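Local coordinates for ABC transporter, solute-binding protein (Staphylococcus aureus, PDB 6LKK) that binds glucose 6-phosphate as the sensor of a two-component signalling system, built on the fold of a transporter's solute-binding protein, at residues N1-Y6 with G52-G57; V78-E83 with S254-V259; K90-F95 with G217-K222; S94-P99 with S241-L246; D176-K181 with Y200-V205. All blocks are in the same frame, centred on the assembly; numbering follows the deposited sequence.

Contact 1: N1-Y6 with G52-G57; sequences NVLTVY and GDVFMG
Y6 brings its ring back beside G52, and because that residue has no side chain the two chains can close tightly: CE1 of Y6 comes to 3.6 Å from G52 CA. T4 presses against the same carbon, with its CB 3.7 Å from G52 CA, so threonine and tyrosine together fill the hollow at the glycine. The ring reaches this place because CG stands beside the backbone N of Y6 (chi1 -54°), turning it back along the chain. Its hydroxyl then accepts an almost straight bond from G52 N (G52 N to Y6 OH 2.8 Å, 171° at the hydrogen), while E46 bonds to the same oxygen. Ahead of the ring, Y6 CB fits against F55 CD2 at 3.5 Å, the two side chains crossing at about a right angle, and Y6 O lies over one face of the phenyl ring near its rim. The other face of the sheet is filled by V5, whose CG1 rests 3.6 Å from M56 CG, and by the flank of V54. L3 reaches D53 with CD2, 4.0 Å from D53 CB, while the aspartate carboxylate turns to the backbone of H227. Parallel strand bonds close the backbones: D53 N to T4 O, Y6 N to V54 O and M56 N to Y6 O. Strands 2-7 and 28-33, parallel and joined by helix 11-25, form a beta-alpha-beta unit; strand 54-56, on the other side of strand 2-7, leads to G57, which touches the glucose 6-phosphate. Helix 36-45 covers Y6 and F55, helix 230-237 L3, V5, V54 and M56.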
# COMPACT_ATOMS: atom_id res chain seq x y z
N ASN A 1 -23.58 13.43 -10.76
CA ASN A 1 -22.97 14.46 -9.93
C ASN A 1 -21.86 13.89 -9.04
O ASN A 1 -20.82 14.52 -8.85
CB ASN A 1 -24.03 15.15 -9.06
CG ASN A 1 -24.75 16.27 -9.78
OD1 ASN A 1 -24.47 16.55 -10.95
ND2 ASN A 1 -25.68 16.92 -9.09
N VAL A 2 -22.09 12.70 -8.50
CA VAL A 2 -21.15 12.10 -7.56
C VAL A 2 -20.04 11.39 -8.33
O VAL A 2 -20.29 10.73 -9.35
CB VAL A 2 -21.88 11.13 -6.61
CG1 VAL A 2 -20.89 10.33 -5.78
CG2 VAL A 2 -22.82 11.91 -5.71
N LEU A 3 -18.81 11.53 -7.85
CA LEU A 3 -17.65 10.83 -8.39
C LEU A 3 -17.19 9.82 -7.36
O LEU A 3 -16.76 10.20 -6.26
CB LEU A 3 -16.53 11.81 -8.74
CG LEU A 3 -15.38 11.29 -9.60
CD1 LEU A 3 -14.60 12.46 -10.16
CD2 LEU A 3 -14.44 10.36 -8.83
N THR A 4 -17.25 8.54 -7.71
CA THR A 4 -16.94 7.46 -6.78
C THR A 4 -15.50 6.99 -6.98
O THR A 4 -15.09 6.70 -8.11
CB THR A 4 -17.91 6.29 -6.97
OG1 THR A 4 -19.24 6.72 -6.66
CG2 THR A 4 -17.54 5.12 -6.06
N VAL A 5 -14.76 6.92 -5.88
CA VAL A 5 -13.38 6.46 -5.87
C VAL A 5 -13.32 5.13 -5.13
O VAL A 5 -13.84 5.02 -4.02
CB VAL A 5 -12.45 7.50 -5.20
CG1 VAL A 5 -11.02 6.99 -5.11
CG2 VAL A 5 -12.50 8.83 -5.94
N TYR A 6 -12.71 4.13 -5.76
CA TYR A 6 -12.35 2.90 -5.06
C TYR A 6 -10.97 3.08 -4.45
O TYR A 6 -10.05 3.55 -5.12
CB TYR A 6 -12.31 1.69 -6.01
CG TYR A 6 -13.55 1.43 -6.83
CD1 TYR A 6 -13.76 2.09 -8.04
CD2 TYR A 6 -14.49 0.49 -6.44
CE1 TYR A 6 -14.88 1.84 -8.81
CE2 TYR A 6 -15.61 0.23 -7.20
CZ TYR A 6 -15.80 0.91 -8.38
OH TYR A 6 -16.92 0.65 -9.15
N GLY A 52 -17.89 3.00 -10.27
CA GLY A 52 -17.25 4.26 -9.98
C GLY A 52 -16.27 4.64 -11.07
O GLY A 52 -16.18 4.01 -12.12
N ASP A 53 -15.49 5.68 -10.78
CA ASP A 53 -14.72 6.36 -11.81
C ASP A 53 -13.22 6.26 -11.65
O ASP A 53 -12.51 6.27 -12.66
CB ASP A 53 -15.12 7.85 -11.85
CG ASP A 53 -16.49 8.06 -12.47
OD1 ASP A 53 -16.61 7.94 -13.70
OD2 ASP A 53 -17.45 8.32 -11.71
N VAL A 54 -12.70 6.18 -10.43
CA VAL A 54 -11.26 6.20 -10.19
C VAL A 54 -10.92 5.16 -9.14
O VAL A 54 -11.66 4.96 -8.17
CB VAL A 54 -10.78 7.60 -9.74
CG1 VAL A 54 -9.30 7.58 -9.38
CG2 VAL A 54 -11.05 8.63 -10.84
N PHE A 55 -9.79 4.48 -9.34
CA PHE A 55 -9.22 3.56 -8.36
C PHE A 55 -7.88 4.14 -7.94
O PHE A 55 -7.03 4.41 -8.78
CB PHE A 55 -9.05 2.17 -8.97
CG PHE A 55 -8.92 1.07 -7.95
CD1 PHE A 55 -7.84 1.03 -7.08
CD2 PHE A 55 -9.87 0.07 -7.88
CE1 PHE A 55 -7.72 0.01 -6.15
CE2 PHE A 55 -9.75 -0.95 -6.95
CZ PHE A 55 -8.68 -0.98 -6.09
N MET A 56 -7.70 4.34 -6.63
CA MET A 56 -6.45 4.90 -6.12
C MET A 56 -5.97 4.07 -4.94
O MET A 56 -6.74 3.76 -4.03
CB MET A 56 -6.60 6.37 -5.73
CG MET A 56 -7.45 6.63 -4.50
SD MET A 56 -7.62 8.40 -4.17
CE MET A 56 -5.98 8.84 -3.60
N GLY A 57 -4.69 3.73 -4.95
CA GLY A 57 -4.10 2.90 -3.93
C GLY A 57 -3.88 1.47 -4.40
O GLY A 57 -4.49 1.00 -5.37

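Contact 2: V78-E83 with S254-V259; sequences VTQQLE and SIRKDV
Q81 and R256 meet at a single backbone bridge joining the loops after strands 70-71 and 253-254, the first just past a 3-10 turn, the second shaped by an ST turn. On either side a backbone bond closes the gap: K257 N gives a virtually straight one to Q80 O (2.9 Å, 177°), and L82 N another to I255 O (2.8 Å). The side chain of Q81 lies across I255, its CD 3.5 Å from I255 CG1, while the L82 and K257 chains run antiparallel, L82 CD2 beside K257 CG. At the outer end K257 NZ forms a salt bridge with E83 OE1 (2.8 Å), approaching from above the carboxylate plane. Q80 runs beside R256, with its CB over one face of the guanidinium and a water taking an N-H from R256 NH2 at the group's edge. What positions that guanidinium is D258, which takes NE and NH2 side-on, one to each carboxylate oxygen and each through a syn lone pair; NH1 is bonded to T238 O. Further out, Q243 of helix 240-250 bonds to the hydroxyl of S254, whose oxygen accepts the turn's bond, R256 N to S254 OG at 3.0 Å.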
# COMPACT_ATOMS: atom_id res chain seq x y z
N VAL A 78 3.53 12.39 -15.41
CA VAL A 78 4.50 11.32 -15.23
C VAL A 78 5.90 11.82 -15.56
O VAL A 78 6.90 11.33 -15.02
CB VAL A 78 4.13 10.08 -16.07
CG1 VAL A 78 2.84 9.45 -15.55
CG2 VAL A 78 4.01 10.43 -17.54
N THR A 79 5.98 12.83 -16.43
CA THR A 79 7.27 13.44 -16.78
C THR A 79 7.99 13.99 -15.55
O THR A 79 9.22 14.04 -15.53
CB THR A 79 7.05 14.56 -17.80
OG1 THR A 79 6.43 14.02 -18.97
CG2 THR A 79 8.38 15.21 -18.19
N GLN A 80 7.24 14.41 -14.53
CA GLN A 80 7.82 15.01 -13.33
C GLN A 80 8.07 13.99 -12.22
O GLN A 80 8.43 14.38 -11.11
CB GLN A 80 6.92 16.12 -12.80
CG GLN A 80 7.12 17.47 -13.47
CD GLN A 80 6.62 17.49 -14.90
OE1 GLN A 80 7.40 17.70 -15.84
NE2 GLN A 80 5.32 17.27 -15.08
N GLN A 81 7.88 12.70 -12.50
CA GLN A 81 7.95 11.69 -11.46
C GLN A 81 9.35 11.10 -11.36
O GLN A 81 10.13 11.11 -12.31
CB GLN A 81 6.94 10.57 -11.74
CG GLN A 81 5.51 11.04 -11.63
CD GLN A 81 4.52 9.91 -11.76
OE1 GLN A 81 4.86 8.80 -12.18
NE2 GLN A 81 3.27 10.18 -11.40
N LEU A 82 9.66 10.59 -10.17
CA LEU A 82 10.93 9.92 -9.93
C LEU A 82 11.18 8.86 -11.00
O LEU A 82 10.30 8.06 -11.32
CB LEU A 82 10.93 9.29 -8.54
CG LEU A 82 10.89 10.31 -7.40
CD1 LEU A 82 10.54 9.64 -6.08
CD2 LEU A 82 12.22 11.04 -7.29
N GLU A 83 12.40 8.86 -11.54
CA GLU A 83 12.70 8.06 -12.72
C GLU A 83 12.49 6.58 -12.47
O GLU A 83 12.06 5.84 -13.37
CB GLU A 83 14.14 8.32 -13.17
CG GLU A 83 14.51 9.80 -13.35
CD GLU A 83 14.32 10.29 -14.77
OE1 GLU A 83 14.70 11.44 -15.05
OE2 GLU A 83 13.79 9.53 -15.61
N SER A 254 6.44 11.22 -1.79
CA SER A 254 5.88 11.68 -3.06
C SER A 254 6.48 10.92 -4.23
O SER A 254 7.64 10.50 -4.21
CB SER A 254 6.12 13.18 -3.23
OG SER A 254 5.72 13.62 -4.52
N ILE A 255 5.67 10.77 -5.29
CA ILE A 255 6.15 10.22 -6.55
C ILE A 255 6.89 11.24 -7.39
O ILE A 255 7.51 10.87 -8.39
CB ILE A 255 4.96 9.63 -7.33
CG1 ILE A 255 5.42 8.79 -8.53
CG2 ILE A 255 4.01 10.74 -7.78
CD1 ILE A 255 6.23 7.57 -8.16
N ARG A 256 6.86 12.52 -7.01
CA ARG A 256 7.37 13.59 -7.85
C ARG A 256 8.79 13.99 -7.45
O ARG A 256 9.17 13.92 -6.28
CB ARG A 256 6.46 14.82 -7.77
CG ARG A 256 5.07 14.61 -8.34
CD ARG A 256 4.25 15.89 -8.22
NE ARG A 256 4.79 16.98 -9.02
CZ ARG A 256 4.31 17.41 -10.18
NH1 ARG A 256 3.24 16.85 -10.73
NH2 ARG A 256 4.90 18.42 -10.80
N LYS A 257 9.55 14.43 -8.46
CA LYS A 257 10.91 14.94 -8.22
C LYS A 257 10.90 16.29 -7.51
O LYS A 257 11.83 16.59 -6.76
CB LYS A 257 11.65 15.09 -9.55
CG LYS A 257 11.87 13.81 -10.33
CD LYS A 257 12.19 14.14 -11.79
CE LYS A 257 13.32 13.30 -12.34
NZ LYS A 257 13.57 13.63 -13.78
N ASP A 258 9.87 17.11 -7.75
CA ASP A 258 9.85 18.49 -7.28
C ASP A 258 9.07 18.65 -5.97
O ASP A 258 8.50 19.71 -5.71
CB ASP A 258 9.27 19.41 -8.35
CG ASP A 258 7.88 18.99 -8.80
OD1 ASP A 258 7.36 17.98 -8.28
OD2 ASP A 258 7.31 19.67 -9.68
N VAL A 259 9.06 17.61 -5.14
CA VAL A 259 8.36 17.62 -3.87
C VAL A 259 9.32 17.21 -2.77
O VAL A 259 10.17 16.33 -2.96
CB VAL A 259 7.12 16.69 -3.90
CG1 VAL A 259 6.52 16.53 -2.50
CG2 VAL A 259 6.09 17.24 -4.86
O HOH W 1 3.07 18.63 -13.33

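Contact 3: K90-F95 with G217-K222; sequences KYVTSF and GIALVK
I218 reaches F95 with the end of its side chain, CD1 lying 3.5 Å from F95 CD1. Two torsions bring them together: F95 holds CG anti to its backbone N (chi1 170°), and I218, with an extended second torsion (chi2 166°), carries CD1 out to the ring, which it meets obliquely. I218 CG1 also packs on F95 CB at 3.7 Å. V92 CG1 settles on the bare backbone of G217, 3.7 Å from G217 CA. The strands are antiparallel neighbours in the mixed sheet of this solute-binding fold, and T93 with I218 is a hydrogen-bonded pair in it, T93 N to I218 O at 2.9 Å and I218 N to T93 O at 2.8 Å. T93 OG1 accepts from D75 N and passes its own hydrogen to a water (T93 OG1 to water 2.8 Å) that in turn donates to I218 O. Beyond this pair, where the strands begin to part, the methyl of A219 faces Y91 O. A second water fits between the chains there, accepting from L220 N at 2.8 Å and lying 2.7 Å from Y91 O, while the F95 ring goes on to pack against M56 and L237.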
# COMPACT_ATOMS: atom_id res chain seq x y z
N LYS A 90 -0.01 0.83 -18.84
CA LYS A 90 -0.68 1.92 -19.54
C LYS A 90 -1.99 2.34 -18.88
O LYS A 90 -2.54 3.38 -19.26
CB LYS A 90 -0.93 1.54 -21.00
CG LYS A 90 -1.90 0.39 -21.22
CD LYS A 90 -2.12 0.14 -22.71
CE LYS A 90 -3.08 -1.01 -22.96
NZ LYS A 90 -2.50 -2.32 -22.54
N TYR A 91 -2.50 1.58 -17.92
CA TYR A 91 -3.72 1.93 -17.21
C TYR A 91 -3.47 2.67 -15.91
O TYR A 91 -4.43 3.14 -15.29
CB TYR A 91 -4.53 0.67 -16.90
CG TYR A 91 -4.91 -0.15 -18.11
CD1 TYR A 91 -6.08 0.11 -18.81
CD2 TYR A 91 -4.10 -1.19 -18.55
CE1 TYR A 91 -6.43 -0.63 -19.92
CE2 TYR A 91 -4.44 -1.94 -19.66
CZ TYR A 91 -5.61 -1.66 -20.34
OH TYR A 91 -5.95 -2.40 -21.44
N VAL A 92 -2.21 2.80 -15.48
CA VAL A 92 -1.89 3.21 -14.12
C VAL A 92 -0.92 4.38 -14.15
O VAL A 92 0.09 4.34 -14.86
CB VAL A 92 -1.30 2.05 -13.30
CG1 VAL A 92 -0.95 2.50 -11.89
CG2 VAL A 92 -2.28 0.88 -13.26
N THR A 93 -1.23 5.42 -13.37
CA THR A 93 -0.30 6.49 -13.06
C THR A 93 0.22 6.28 -11.64
O THR A 93 -0.56 6.08 -10.71
CB THR A 93 -0.99 7.86 -13.15
OG1 THR A 93 -1.52 8.05 -14.47
CG2 THR A 93 -0.01 8.99 -12.83
N SER A 94 1.54 6.31 -11.48
CA SER A 94 2.10 6.19 -10.14
C SER A 94 1.69 7.38 -9.29
O SER A 94 1.59 8.51 -9.78
CB SER A 94 3.62 6.08 -10.21
OG SER A 94 4.00 4.87 -10.85
N PHE A 95 1.45 7.12 -8.00
CA PHE A 95 0.84 8.10 -7.11
C PHE A 95 1.68 8.36 -5.85
O PHE A 95 1.95 9.51 -5.52
CB PHE A 95 -0.56 7.64 -6.72
CG PHE A 95 -1.19 8.44 -5.61
CD1 PHE A 95 -1.31 9.82 -5.71
CD2 PHE A 95 -1.69 7.81 -4.48
CE1 PHE A 95 -1.89 10.55 -4.70
CE2 PHE A 95 -2.27 8.54 -3.47
CZ PHE A 95 -2.38 9.91 -3.58
N GLY A 217 -0.68 3.28 -7.18
CA GLY A 217 -1.10 3.78 -8.47
C GLY A 217 -2.51 4.33 -8.46
O GLY A 217 -3.27 4.17 -7.49
N ILE A 218 -2.86 4.99 -9.57
CA ILE A 218 -4.19 5.52 -9.82
C ILE A 218 -4.61 5.11 -11.23
O ILE A 218 -3.81 5.19 -12.17
CB ILE A 218 -4.24 7.06 -9.69
CG1 ILE A 218 -3.93 7.49 -8.26
CG2 ILE A 218 -5.61 7.59 -10.10
CD1 ILE A 218 -3.62 8.96 -8.14
N ALA A 219 -5.87 4.70 -11.38
CA ALA A 219 -6.38 4.24 -12.66
C ALA A 219 -7.81 4.73 -12.86
O ALA A 219 -8.57 4.90 -11.90
CB ALA A 219 -6.35 2.71 -12.76
N LEU A 220 -8.16 4.96 -14.12
CA LEU A 220 -9.53 5.29 -14.51
C LEU A 220 -10.31 4.00 -14.77
O LEU A 220 -9.84 3.12 -15.50
CB LEU A 220 -9.54 6.17 -15.76
CG LEU A 220 -8.85 7.54 -15.67
CD1 LEU A 220 -9.07 8.32 -16.96
CD2 LEU A 220 -9.36 8.34 -14.49
N VAL A 221 -11.49 3.91 -14.17
CA VAL A 221 -12.33 2.71 -14.27
C VAL A 221 -13.20 2.81 -15.51
O VAL A 221 -13.81 3.85 -15.78
CB VAL A 221 -13.18 2.55 -13.00
CG1 VAL A 221 -14.12 1.36 -13.12
CG2 VAL A 221 -12.28 2.39 -11.78
N LYS A 222 -13.29 1.72 -16.26
CA LYS A 222 -14.14 1.67 -17.44
C LYS A 222 -15.59 1.55 -17.01
O LYS A 222 -15.96 0.58 -16.34
CB LYS A 222 -13.74 0.51 -18.35
CG LYS A 222 -14.47 0.52 -19.68
CD LYS A 222 -14.10 -0.67 -20.55
CE LYS A 222 -12.72 -0.52 -21.15
NZ LYS A 222 -12.28 -1.76 -21.85
O HOH W 2 -6.36 4.75 -16.26
O HOH W 3 -3.99 6.78 -14.66

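Contact 4: S94-P99 with S241-L246; sequences SFLLMP and SVQQRL
A sharp bend at chi2 (-91°) folds the side chain of Q243 so that its amide faces the backbone of F95, while L246 keeps an extended chain whose CD1 points into the same space. The strand offers itself through a classic beta bulge: F95 and L96 both stand opposite D216, a residue that binds glucose 6-phosphate, and the bulge leaves F95 O directed at the helix. Q243 NE2 donates to that oxygen at 2.9 Å, the bond moderately bent (150°) and lying a little out of the amide plane. The amide nitrogen also gives a bond to L237 O, and the amide oxygen accepts from I255 N as well as from the hydroxyl of S254, so both ends of this buried group are gripped and its rotation is probably fixed. Against the F95 ring the amide stands steeply, the planes 79° apart, with NE2 3.5 Å from F95 CD1. L96 lays CG over one face of that ring, and its CD2 lies alongside the amide, 3.8 Å from Q243 OE1. The strand and helix run nearly the same way, axes 10.6 Å apart, and the helix reaches the strand through side chains, Q243 meeting a backbone oxygen. Further along the strand, M98 touches the bound sugar phosphate. At the CZ end of the F95 ring L246 comes across at about a right angle, its CD1 4.0 Å from F95 CZ.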
# COMPACT_ATOMS: atom_id res chain seq x y z
N SER A 94 1.54 6.31 -11.48
CA SER A 94 2.10 6.19 -10.14
C SER A 94 1.69 7.38 -9.29
O SER A 94 1.59 8.51 -9.78
CB SER A 94 3.62 6.08 -10.21
OG SER A 94 4.00 4.87 -10.85
N PHE A 95 1.45 7.12 -8.00
CA PHE A 95 0.84 8.10 -7.11
C PHE A 95 1.68 8.36 -5.85
O PHE A 95 1.95 9.51 -5.52
CB PHE A 95 -0.56 7.64 -6.72
CG PHE A 95 -1.19 8.44 -5.61
CD1 PHE A 95 -1.31 9.82 -5.71
CD2 PHE A 95 -1.69 7.81 -4.48
CE1 PHE A 95 -1.89 10.55 -4.70
CE2 PHE A 95 -2.27 8.54 -3.47
CZ PHE A 95 -2.38 9.91 -3.58
N LEU A 96 2.07 7.29 -5.15
CA LEU A 96 2.84 7.42 -3.92
C LEU A 96 3.77 6.23 -3.79
O LEU A 96 3.55 5.17 -4.37
CB LEU A 96 1.93 7.49 -2.68
CG LEU A 96 1.15 8.77 -2.37
CD1 LEU A 96 0.36 8.56 -1.09
CD2 LEU A 96 2.07 9.99 -2.23
N LEU A 97 4.82 6.42 -2.99
CA LEU A 97 5.72 5.34 -2.60
C LEU A 97 5.39 4.94 -1.17
O LEU A 97 5.37 5.79 -0.28
CB LEU A 97 7.18 5.78 -2.71
CG LEU A 97 7.60 6.36 -4.06
CD1 LEU A 97 9.04 6.84 -4.00
CD2 LEU A 97 7.42 5.34 -5.17
N MET A 98 5.13 3.65 -0.96
CA MET A 98 4.69 3.15 0.34
C MET A 98 5.58 1.99 0.77
O MET A 98 5.39 0.85 0.29
CB MET A 98 3.23 2.72 0.31
CG MET A 98 2.65 2.44 1.68
SD MET A 98 2.46 3.94 2.66
CE MET A 98 1.08 4.69 1.81
N PRO A 99 6.54 2.22 1.65
CA PRO A 99 7.29 1.09 2.21
C PRO A 99 6.37 0.18 3.01
O PRO A 99 5.51 0.64 3.76
CB PRO A 99 8.33 1.76 3.11
CG PRO A 99 8.43 3.16 2.62
CD PRO A 99 7.07 3.51 2.12
N SER A 241 1.52 20.55 -5.72
CA SER A 241 1.04 21.15 -4.48
C SER A 241 0.32 20.13 -3.61
O SER A 241 0.47 20.13 -2.39
CB SER A 241 0.13 22.35 -4.78
OG SER A 241 -1.05 21.95 -5.45
N VAL A 242 -0.45 19.23 -4.23
CA VAL A 242 -1.17 18.22 -3.45
C VAL A 242 -0.20 17.18 -2.91
O VAL A 242 -0.30 16.77 -1.74
CB VAL A 242 -2.28 17.59 -4.31
CG1 VAL A 242 -2.92 16.41 -3.60
CG2 VAL A 242 -3.33 18.64 -4.66
N GLN A 243 0.74 16.73 -3.73
CA GLN A 243 1.76 15.80 -3.25
C GLN A 243 2.56 16.41 -2.10
O GLN A 243 2.88 15.73 -1.12
CB GLN A 243 2.69 15.40 -4.40
CG GLN A 243 2.03 14.51 -5.45
CD GLN A 243 2.18 13.03 -5.17
OE1 GLN A 243 3.25 12.57 -4.79
NE2 GLN A 243 1.10 12.28 -5.35
N GLN A 244 2.88 17.70 -2.22
CA GLN A 244 3.60 18.39 -1.15
C GLN A 244 2.78 18.42 0.13
O GLN A 244 3.33 18.28 1.23
CB GLN A 244 3.95 19.81 -1.61
CG GLN A 244 4.74 20.64 -0.61
CD GLN A 244 6.18 20.19 -0.48
OE1 GLN A 244 6.79 19.69 -1.42
NE2 GLN A 244 6.75 20.38 0.71
N ARG A 245 1.46 18.60 0.01
CA ARG A 245 0.60 18.59 1.19
C ARG A 245 0.60 17.22 1.86
O ARG A 245 0.60 17.12 3.09
CB ARG A 245 -0.83 18.99 0.80
CG ARG A 245 -1.07 20.48 0.67
CD ARG A 245 -2.51 20.75 0.26
NE ARG A 245 -2.58 21.39 -1.05
CZ ARG A 245 -3.62 21.28 -1.89
NH1 ARG A 245 -4.68 20.55 -1.56
NH2 ARG A 245 -3.59 21.91 -3.05
N LEU A 246 0.57 16.15 1.06
CA LEU A 246 0.59 14.81 1.64
C LEU A 246 1.91 14.53 2.34
O LEU A 246 1.94 13.89 3.40
CB LEU A 246 0.33 13.77 0.54
CG LEU A 246 -1.08 13.77 -0.04
CD1 LEU A 246 -1.16 12.89 -1.28
CD2 LEU A 246 -2.09 13.31 1.00

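Contact 5: D176-K181 with Y200-V205; sequences DVAKGK and YPVSIV
The carbonyl oxygen of A178 is approached by carbons of two residues: Y200 presents a ring edge to it, CD2 lying 3.6 Å from A178 O, and P201 brings CD to 3.7 Å from the same oxygen. The methyl of A178 fits between Y200 and V202, its CB 3.8 Å from Y200 CB and 3.7 Å from V202 CG2. V202 can offer that methyl because CG2 stands beside its backbone N, whereas the tyrosine ring extends over the helix end toward the aliphatic part of K179, whose NZ pairs with E175. Both backbones turn here. The helix closes in a Schellman motif at G180, with K181 N to D176 O at 2.7 Å and G180 N to V177 O at 3.1 Å. On the other segment, P201 is the centre of an inverse gamma turn, which carries the chain from the tyrosine into strand 202-205. W195 of helix 189-197 packs edge-to-face on Y200 and also touches A178 and K179. The contact thus lies where helix 170-178 ends beside the start of strand 202-205, with strand 92-105 running antiparallel to that strand and touching V177 and P201.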
# COMPACT_ATOMS: atom_id res chain seq x y z
N ASP A 176 -4.41 -4.58 16.08
CA ASP A 176 -4.21 -5.59 17.11
C ASP A 176 -2.80 -5.57 17.67
O ASP A 176 -2.60 -5.88 18.85
CB ASP A 176 -4.56 -6.97 16.55
CG ASP A 176 -6.06 -7.19 16.43
OD1 ASP A 176 -6.83 -6.33 16.91
OD2 ASP A 176 -6.47 -8.22 15.85
N VAL A 177 -1.80 -5.22 16.85
CA VAL A 177 -0.46 -5.01 17.39
C VAL A 177 -0.45 -3.81 18.32
O VAL A 177 0.06 -3.87 19.44
CB VAL A 177 0.56 -4.84 16.25
CG1 VAL A 177 1.92 -4.42 16.80
CG2 VAL A 177 0.71 -6.13 15.46
N ALA A 178 -1.02 -2.69 17.87
CA ALA A 178 -1.02 -1.47 18.67
C ALA A 178 -1.74 -1.68 19.99
O ALA A 178 -1.34 -1.12 21.02
CB ALA A 178 -1.66 -0.32 17.89
N LYS A 179 -2.81 -2.48 19.99
CA LYS A 179 -3.61 -2.71 21.18
C LYS A 179 -3.10 -3.87 22.03
O LYS A 179 -3.72 -4.20 23.04
CB LYS A 179 -5.07 -2.96 20.79
CG LYS A 179 -5.78 -1.71 20.29
CD LYS A 179 -7.22 -1.99 19.92
CE LYS A 179 -7.92 -0.72 19.46
NZ LYS A 179 -9.35 -0.98 19.11
N GLY A 180 -1.99 -4.50 21.64
CA GLY A 180 -1.35 -5.48 22.48
C GLY A 180 -1.83 -6.90 22.32
O GLY A 180 -1.54 -7.74 23.18
N LYS A 181 -2.57 -7.21 21.25
CA LYS A 181 -2.99 -8.58 21.02
C LYS A 181 -1.89 -9.40 20.36
O LYS A 181 -1.87 -10.63 20.51
CB LYS A 181 -4.26 -8.61 20.16
CG LYS A 181 -4.82 -10.00 19.95
CD LYS A 181 -6.09 -9.98 19.12
CE LYS A 181 -6.67 -11.37 18.97
NZ LYS A 181 -7.87 -11.39 18.09
N TYR A 200 0.08 5.04 20.57
CA TYR A 200 0.13 3.63 20.88
C TYR A 200 1.58 3.15 20.91
O TYR A 200 2.44 3.72 20.24
CB TYR A 200 -0.68 2.83 19.87
CG TYR A 200 -2.17 3.04 20.01
CD1 TYR A 200 -2.79 4.14 19.45
CD2 TYR A 200 -2.95 2.14 20.73
CE1 TYR A 200 -4.14 4.34 19.59
CE2 TYR A 200 -4.31 2.33 20.88
CZ TYR A 200 -4.90 3.44 20.30
OH TYR A 200 -6.25 3.64 20.44
N PRO A 201 1.88 2.11 21.71
CA PRO A 201 3.26 1.60 21.83
C PRO A 201 3.67 0.78 20.61
O PRO A 201 3.75 -0.45 20.63
CB PRO A 201 3.19 0.75 23.10
CG PRO A 201 1.77 0.28 23.15
CD PRO A 201 0.94 1.39 22.59
N VAL A 202 3.96 1.49 19.52
CA VAL A 202 4.24 0.91 18.22
C VAL A 202 5.62 1.35 17.77
O VAL A 202 5.92 2.55 17.75
CB VAL A 202 3.18 1.32 17.18
CG1 VAL A 202 3.61 0.94 15.76
CG2 VAL A 202 1.84 0.68 17.50
N SER A 203 6.46 0.38 17.41
CA SER A 203 7.74 0.64 16.77
C SER A 203 7.67 0.21 15.31
O SER A 203 7.09 -0.83 14.98
CB SER A 203 8.88 -0.11 17.48
OG SER A 203 9.13 0.42 18.76
N ILE A 204 8.27 1.02 14.44
CA ILE A 204 8.28 0.77 13.00
C ILE A 204 9.65 0.21 12.64
O ILE A 204 10.68 0.82 12.93
CB ILE A 204 7.96 2.05 12.22
CG1 ILE A 204 6.60 2.60 12.65
CG2 ILE A 204 7.98 1.77 10.72
CD1 ILE A 204 6.27 3.97 12.11
N VAL A 205 9.65 -0.97 12.01
CA VAL A 205 10.88 -1.68 11.66
C VAL A 205 10.91 -1.88 10.16
O VAL A 205 9.98 -2.45 9.58
CB VAL A 205 10.98 -3.02 12.40
CG1 VAL A 205 12.18 -3.83 11.89
CG2 VAL A 205 11.09 -2.80 13.90

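Overall arrangement
Contacts 1, 3 and 4 meet in one sheet. Strand 54-56 passes from contact 1 to contact 3 through probable bonds of F55 O to A219 N and G57 N to G217 O, both 2.9 Å, while M56 CE packs on F95 CE2 at 3.7 Å. F95 belongs to contacts 3 and 4, and its side chain is about 7 Å from the bound glucose 6-phosphate. Contact 2 lies about 9 Å from contact 4, centre to centre, joined to it by Q243, and the side chain of I255 is about 12 Å from the ligand. Contact 5 reaches this sheet through strand 202-205, antiparallel to strand 92-105, but lies about 25 Å from contact 4 between centres, without touching it, and away from the pocket.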